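Local structure of GH86A beta-porphyranase (Bacteroides plebeius, 4AW7) at residues E499-S510 with H577-Y588. The protein hydrolyses the sulfated red-seaweed polysaccharide porphyran at linkages between beta-D-galactose and alpha-L-galactose-6-sulfate, releasing mostly disaccharides. Residues are numbered along the deposited sequence; the frame is centred on the assembly and turned at random. Where two conformers were deposited one is given.
Sequences ESGSGRASLRMS and HVSSMILQVEKY
K587 reaches across to E499 and S500, its chain fully extended with CG anti to the backbone N (chi1 177°). Its NZ forms a salt bridge with E499 OE1 at 2.9 Å, on the anti lone pair, and a hydrogen bond with S500 O at 3.0 Å. A methionine in its place would probably leave the E499 carboxylate without this countercharge and the S500 carbonyl without this donor. On the face bearing R504, S506 and R508, R504 NE makes a salt bridge to E586 OE1 at 3.0 Å, bent (137° at the hydrogen) and coming from above the carboxylate, the two planes nearly perpendicular at 85°. R504 NH2 also pairs with D374 and E586 OE2 with R30, so that charges of opposite sign alternate. R508 CB packs alongside I582 CB (4.1 Å), while its guanidinium runs on to D252 and E248 of helix 245-262. The other face is apolar: M581, bent at chi2 and chi3, lays SD against M509 CG (3.9 Å) and CE against both methyls of L507, and also touches F493. Paired backbone bonds join the strands until S579 and S580 both face S510, a classic beta bulge. This antiparallel pair supplies two inner strands of a five-stranded mixed sheet in the C-terminal beta-sandwich, between helix 245-262 and strand 491-498.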
ATOM      1  N   GLU A 499      26.104   1.968  -3.121  1.00 11.20           N
ATOM      2  CA  GLU A 499      26.896   0.819  -3.562  0.50 10.95           C
ATOM      3  C   GLU A 499      26.609   0.518  -4.978  1.00 11.76           C
ATOM      4  O   GLU A 499      25.571  -0.060  -5.315  1.00 14.44           O
ATOM      5  CB  GLU A 499      26.604  -0.441  -2.782  0.50 11.27           C
ATOM      6  CG  GLU A 499      27.238  -0.482  -1.475  0.50 11.31           C
ATOM      7  CD  GLU A 499      27.360  -1.905  -0.962  0.50 11.54           C
ATOM      8  OE1 GLU A 499      27.665  -2.847  -1.739  0.50 15.69           O
ATOM      9  OE2 GLU A 499      27.170  -2.050   0.252  0.50 13.56           O
ATOM     10  N   SER A 500      27.500   0.922  -5.866  1.00 11.87           N
ATOM     11  CA  SER A 500      27.354   0.632  -7.279  1.00 12.38           C
ATOM     12  C   SER A 500      27.903  -0.751  -7.589  1.00 11.16           C
ATOM     13  O   SER A 500      28.459  -1.405  -6.734  1.00 11.36           O
ATOM     14  CB  SER A 500      27.905   1.726  -8.147  1.00 14.29           C
ATOM     15  OG  SER A 500      27.603   1.459  -9.496  1.00 20.94           O
ATOM     16  N   GLY A 501      27.714  -1.201  -8.819  1.00 11.25           N
ATOM     17  CA  GLY A 501      28.183  -2.518  -9.218  1.00 12.14           C
ATOM     18  C   GLY A 501      27.593  -2.888 -10.538  1.00 11.86           C
ATOM     19  O   GLY A 501      27.404  -2.038 -11.435  1.00 14.07           O
ATOM     20  N   SER A 502      27.315  -4.182 -10.698  1.00 11.76           N
ATOM     21  CA  SER A 502      26.683  -4.677 -11.901  1.00 12.17           C
ATOM     22  C   SER A 502      25.230  -5.007 -11.600  1.00 10.53           C
ATOM     23  O   SER A 502      24.921  -5.379 -10.464  1.00 11.88           O
ATOM     24  CB  SER A 502      27.400  -5.903 -12.393  1.00 12.73           C
ATOM     25  OG  SER A 502      28.727  -5.568 -12.725  1.00 15.26           O
ATOM     26  N   GLY A 503      24.373  -4.878 -12.607  1.00 10.20           N
ATOM     27  CA  GLY A 503      22.936  -5.065 -12.417  1.00 10.07           C
ATOM     28  C   GLY A 503      22.163  -4.022 -13.190  1.00 10.42           C
ATOM     29  O   GLY A 503      22.405  -3.807 -14.379  1.00 12.14           O
ATOM     30  N   ARG A 504      21.219  -3.387 -12.503  1.00 10.08           N
ATOM     31  CA  ARG A 504      20.294  -2.426 -13.093  1.00  9.54           C
ATOM     32  C   ARG A 504      20.153  -1.214 -12.171  1.00  9.04           C
ATOM     33  O   ARG A 504      20.446  -1.268 -10.996  1.00  9.31           O
ATOM     34  CB  ARG A 504      18.936  -3.034 -13.311  1.00 10.32           C
ATOM     35  CG  ARG A 504      18.958  -4.228 -14.214  1.00 12.07           C
ATOM     36  CD  ARG A 504      17.567  -4.781 -14.477  1.00 13.84           C
ATOM     37  NE  ARG A 504      16.847  -5.227 -13.277  1.00 12.98           N
ATOM     38  CZ  ARG A 504      16.904  -6.450 -12.747  1.00 11.80           C
ATOM     39  NH1 ARG A 504      17.689  -7.375 -13.256  1.00 13.90           N
ATOM     40  NH2 ARG A 504      16.191  -6.738 -11.690  1.00 12.28           N
ATOM     41  N   ALA A 505      19.714  -0.102 -12.745  1.00  9.90           N
ATOM     42  CA  ALA A 505      19.443   1.106 -11.979  1.00  9.49           C
ATOM     43  C   ALA A 505      18.350   1.893 -12.640  1.00 10.09           C
ATOM     44  O   ALA A 505      18.116   1.794 -13.853  1.00 11.15           O
ATOM     45  CB  ALA A 505      20.721   1.939 -11.856  1.00 10.82           C
ATOM     46  N   SER A 506      17.681   2.691 -11.813  1.00 11.22           N
ATOM     47  CA  SER A 506      16.672   3.611 -12.321  1.00 11.68           C
ATOM     48  C   SER A 506      16.513   4.797 -11.380  1.00 11.16           C
ATOM     49  O   SER A 506      16.819   4.717 -10.193  1.00 12.38           O
ATOM     50  CB  SER A 506      15.341   2.947 -12.504  1.00 12.86           C
ATOM     51  OG  SER A 506      14.877   2.495 -11.273  1.00 16.88           O
ATOM     52  N   LEU A 507      16.019   5.892 -11.955  1.00  9.40           N
ATOM     53  CA  LEU A 507      15.595   7.053 -11.194  1.00  9.52           C
ATOM     54  C   LEU A 507      14.063   7.015 -11.077  1.00  8.50           C
ATOM     55  O   LEU A 507      13.362   6.865 -12.088  1.00  9.88           O
ATOM     56  CB  LEU A 507      16.010   8.324 -11.945  1.00 10.74           C
ATOM     57  CG  LEU A 507      15.437   9.636 -11.406  1.00 10.88           C
ATOM     58  CD1 LEU A 507      15.979   9.997 -10.051  1.00 13.29           C
ATOM     59  CD2 LEU A 507      15.678  10.723 -12.455  1.00 13.81           C
ATOM     60  N   ARG A 508      13.558   7.148  -9.844  1.00  8.07           N
ATOM     61  CA  ARG A 508      12.115   7.301  -9.605  1.00  8.40           C
ATOM     62  C   ARG A 508      11.886   8.796  -9.451  1.00  8.38           C
ATOM     63  O   ARG A 508      12.159   9.379  -8.391  1.00  8.59           O
ATOM     64  CB  ARG A 508      11.752   6.575  -8.343  1.00  8.68           C
ATOM     65  CG  ARG A 508      12.010   5.083  -8.373  1.00  9.30           C
ATOM     66  CD  ARG A 508      11.708   4.409  -7.074  1.00  8.87           C
ATOM     67  NE  ARG A 508      10.314   4.501  -6.633  1.00  8.21           N
ATOM     68  CZ  ARG A 508       9.356   3.673  -6.964  1.00  9.07           C
ATOM     69  NH1 ARG A 508       9.567   2.642  -7.738  1.00  9.96           N
ATOM     70  NH2 ARG A 508       8.149   3.900  -6.453  1.00 10.24           N
ATOM     71  N   MET A 509      11.405   9.426 -10.530  1.00  8.25           N
ATOM     72  CA  MET A 509      11.237  10.873 -10.590  1.00  8.42           C
ATOM     73  C   MET A 509       9.764  11.197 -10.395  1.00  8.42           C
ATOM     74  O   MET A 509       8.963  10.887 -11.289  1.00  8.88           O
ATOM     75  CB  MET A 509      11.712  11.358 -11.962  1.00  9.46           C
ATOM     76  CG  MET A 509      11.450  12.802 -12.244  1.00 10.28           C
ATOM     77  SD  MET A 509      11.937  13.401 -13.858  1.00 15.70           S
ATOM     78  CE  MET A 509      10.775  12.520 -14.889  1.00 20.20           C
ATOM     79  N   SER A 510       9.428  11.804  -9.265  1.00  8.28           N
ATOM     80  CA  SER A 510       8.039  12.172  -8.994  1.00  8.14           C
ATOM     81  C   SER A 510       7.848  13.660  -9.199  1.00  8.41           C
ATOM     82  O   SER A 510       8.628  14.461  -8.652  1.00  9.65           O
ATOM     83  CB  SER A 510       7.589  11.721  -7.604  1.00  8.94           C
ATOM     84  OG  SER A 510       7.582  10.297  -7.449  1.00  8.65           O
ATOM     85  N   HIS A 577       6.226  21.095  -9.284  1.00 11.46           N
ATOM     86  CA  HIS A 577       7.328  20.715  -8.426  1.00 11.73           C
ATOM     87  C   HIS A 577       7.831  19.341  -8.775  1.00 10.79           C
ATOM     88  O   HIS A 577       7.070  18.472  -9.217  1.00 11.38           O
ATOM     89  CB  HIS A 577       6.901  20.662  -6.962  1.00 12.01           C
ATOM     90  CG  HIS A 577       6.624  21.987  -6.333  1.00 13.02           C
ATOM     91  ND1 HIS A 577       5.453  22.673  -6.535  1.00 14.52           N
ATOM     92  CD2 HIS A 577       7.333  22.685  -5.413  1.00 15.06           C
ATOM     93  CE1 HIS A 577       5.503  23.809  -5.843  1.00 16.16           C
ATOM     94  NE2 HIS A 577       6.621  23.827  -5.133  1.00 18.33           N
ATOM     95  N   VAL A 578       9.117  19.164  -8.508  1.00 10.32           N
ATOM     96  CA  VAL A 578       9.667  17.805  -8.372  1.00 10.20           C
ATOM     97  C   VAL A 578       9.446  17.445  -6.898  1.00  9.81           C
ATOM     98  O   VAL A 578      10.023  18.034  -5.999  1.00 11.08           O
ATOM     99  CB  VAL A 578      11.154  17.741  -8.717  1.00 10.66           C
ATOM    100  CG1 VAL A 578      11.658  16.308  -8.529  1.00 11.68           C
ATOM    101  CG2 VAL A 578      11.408  18.218 -10.139  1.00 12.93           C
ATOM    102  N   SER A 579       8.570  16.469  -6.634  1.00  9.73           N
ATOM    103  CA  SER A 579       8.235  16.114  -5.243  1.00  9.09           C
ATOM    104  C   SER A 579       9.298  15.240  -4.580  1.00  8.01           C
ATOM    105  O   SER A 579       9.672  15.486  -3.452  1.00  8.74           O
ATOM    106  CB  SER A 579       6.851  15.470  -5.186  1.00  8.64           C
ATOM    107  OG  SER A 579       6.791  14.352  -6.053  1.00  8.62           O
ATOM    108  N   SER A 580       9.794  14.250  -5.333  1.00  8.53           N
ATOM    109  CA  SER A 580      10.844  13.373  -4.785  1.00  8.81           C
ATOM    110  C   SER A 580      11.668  12.808  -5.929  1.00  8.22           C
ATOM    111  O   SER A 580      11.193  12.620  -7.061  1.00  8.73           O
ATOM    112  CB  SER A 580      10.256  12.244  -3.921  1.00  8.68           C
ATOM    113  OG  SER A 580       9.368  11.399  -4.635  1.00  8.64           O
ATOM    114  N   MET A 581      12.918  12.499  -5.567  1.00  9.04           N
ATOM    115  CA  MET A 581      13.902  11.868  -6.458  1.00  9.04           C
ATOM    116  C   MET A 581      14.569  10.771  -5.664  1.00  9.05           C
ATOM    117  O   MET A 581      15.198  11.020  -4.655  1.00  9.70           O
ATOM    118  CB  MET A 581      14.928  12.906  -6.932  1.00  9.34           C
ATOM    119  CG  MET A 581      14.333  13.998  -7.816  1.00 10.90           C
ATOM    120  SD  MET A 581      14.079  13.483  -9.512  1.00 12.71           S
ATOM    121  CE  MET A 581      15.737  13.754 -10.157  1.00 14.32           C
ATOM    122  N   ILE A 582      14.411   9.542  -6.166  1.00  8.98           N
ATOM    123  CA  ILE A 582      14.918   8.350  -5.474  1.00  9.02           C
ATOM    124  C   ILE A 582      15.665   7.510  -6.505  1.00  8.94           C
ATOM    125  O   ILE A 582      15.153   7.270  -7.597  1.00 10.13           O
ATOM    126  CB  ILE A 582      13.757   7.535  -4.862  1.00  9.09           C
ATOM    127  CG1 ILE A 582      13.041   8.366  -3.793  1.00  9.87           C
ATOM    128  CG2 ILE A 582      14.258   6.196  -4.259  1.00 11.03           C
ATOM    129  CD1 ILE A 582      11.689   7.828  -3.352  1.00 10.56           C
ATOM    130  N   LEU A 583      16.885   7.061  -6.164  1.00  9.14           N
ATOM    131  CA  LEU A 583      17.603   6.145  -7.044  1.00  9.85           C
ATOM    132  C   LEU A 583      17.358   4.708  -6.582  1.00  9.80           C
ATOM    133  O   LEU A 583      17.500   4.398  -5.407  1.00 11.92           O
ATOM    134  CB  LEU A 583      19.115   6.417  -7.065  1.00 11.75           C
ATOM    135  CG  LEU A 583      19.546   7.667  -7.808  1.00 13.50           C
ATOM    136  CD1 LEU A 583      21.022   7.911  -7.624  1.00 16.98           C
ATOM    137  CD2 LEU A 583      19.205   7.538  -9.285  1.00 15.13           C
ATOM    138  N   GLN A 584      17.015   3.842  -7.526  1.00  9.56           N
ATOM    139  CA  GLN A 584      16.857   2.409  -7.253  1.00  9.71           C
ATOM    140  C   GLN A 584      18.022   1.688  -7.931  1.00 10.01           C
ATOM    141  O   GLN A 584      18.275   1.917  -9.109  1.00 12.23           O
ATOM    142  CB  GLN A 584      15.539   1.870  -7.777  1.00 11.41           C
ATOM    143  CG  GLN A 584      15.557   0.357  -7.735  1.00 13.94           C
ATOM    144  CD  GLN A 584      14.250  -0.275  -8.066  1.00 17.00           C
ATOM    145  OE1 GLN A 584      13.309  -0.148  -7.295  1.00 17.29           O
ATOM    146  NE2 GLN A 584      14.191  -1.043  -9.203  1.00 19.26           N
ATOM    147  N   VAL A 585      18.715   0.877  -7.166  1.00  9.14           N
ATOM    148  CA  VAL A 585      19.867   0.114  -7.667  1.00  8.99           C
ATOM    149  C   VAL A 585      19.620  -1.370  -7.369  1.00  9.05           C
ATOM    150  O   VAL A 585      19.318  -1.727  -6.238  1.00  9.72           O
ATOM    151  CB  VAL A 585      21.175   0.573  -7.027  1.00  9.90           C
ATOM    152  CG1 VAL A 585      22.350  -0.175  -7.621  1.00 11.64           C
ATOM    153  CG2 VAL A 585      21.381   2.088  -7.183  1.00 12.15           C
ATOM    154  N   GLU A 586      19.709  -2.188  -8.403  1.00  8.90           N
ATOM    155  CA  GLU A 586      19.611  -3.616  -8.236  0.50  8.78           C
ATOM    156  C   GLU A 586      20.967  -4.208  -8.593  1.00  9.18           C
ATOM    157  O   GLU A 586      21.366  -4.265  -9.754  1.00  9.70           O
ATOM    158  CB  GLU A 586      18.507  -4.112  -9.104  0.50  9.31           C
ATOM    159  CG  GLU A 586      17.146  -3.600  -8.676  0.50  8.17           C
ATOM    160  CD  GLU A 586      16.091  -4.126  -9.604  0.50  9.09           C
ATOM    161  OE1 GLU A 586      16.061  -3.705 -10.777  0.50 12.02           O
ATOM    162  OE2 GLU A 586      15.343  -5.026  -9.197  0.50 10.40           O
ATOM    163  N   LYS A 587      21.702  -4.602  -7.551  1.00  8.97           N
ATOM    164  CA  LYS A 587      23.115  -4.923  -7.685  1.00  9.79           C
ATOM    165  C   LYS A 587      23.362  -6.403  -7.421  1.00  9.20           C
ATOM    166  O   LYS A 587      22.944  -6.935  -6.381  1.00  9.12           O
ATOM    167  CB  LYS A 587      23.877  -4.115  -6.616  1.00 12.49           C
ATOM    168  CG  LYS A 587      25.321  -4.425  -6.634  1.00 12.93           C
ATOM    169  CD  LYS A 587      26.090  -3.549  -5.613  1.00 12.67           C
ATOM    170  CE  LYS A 587      27.429  -4.174  -5.383  1.00 13.26           C
ATOM    171  NZ  LYS A 587      28.268  -3.340  -4.506  1.00 12.62           N
ATOM    172  N   TYR A 588      24.087  -7.062  -8.324  1.00  9.58           N
ATOM    173  CA  TYR A 588      24.525  -8.423  -8.099  1.00 10.18           C
ATOM    174  C   TYR A 588      25.448  -8.528  -6.900  1.00 10.62           C
ATOM    175  O   TYR A 588      26.416  -7.789  -6.767  1.00 10.64           O
ATOM    176  CB  TYR A 588      25.192  -9.006  -9.341  1.00 10.87           C
ATOM    177  CG  TYR A 588      24.215  -9.237 -10.452  1.00 11.19           C
ATOM    178  CD1 TYR A 588      23.187 -10.151 -10.303  1.00 12.80           C
ATOM    179  CD2 TYR A 588      24.300  -8.556 -11.641  1.00 13.49           C
ATOM    180  CE1 TYR A 588      22.291 -10.387 -11.307  1.00 14.60           C
ATOM    181  CE2 TYR A 588      23.383  -8.766 -12.674  1.00 12.90           C
ATOM    182  CZ  TYR A 588      22.364  -9.671 -12.497  1.00 13.21           C
ATOM    183  OH  TYR A 588      21.503  -9.867 -13.537  1.00 16.35           O
TER
HETATM  184  O   HOH W   1      27.799  -6.008  -8.515  1.00 14.20           O
HETATM  185  O   HOH W   2      20.376  -7.572 -14.729  1.00 27.81           O
HETATM  186  O   HOH W   3      16.231  -0.638 -11.363  1.00 19.55           O
HETATM  187  O   HOH W   4      10.087   9.456  -6.447  1.00  8.79           O
HETATM  188  O   HOH W   5      11.893   1.621  -8.905  1.00 27.74           O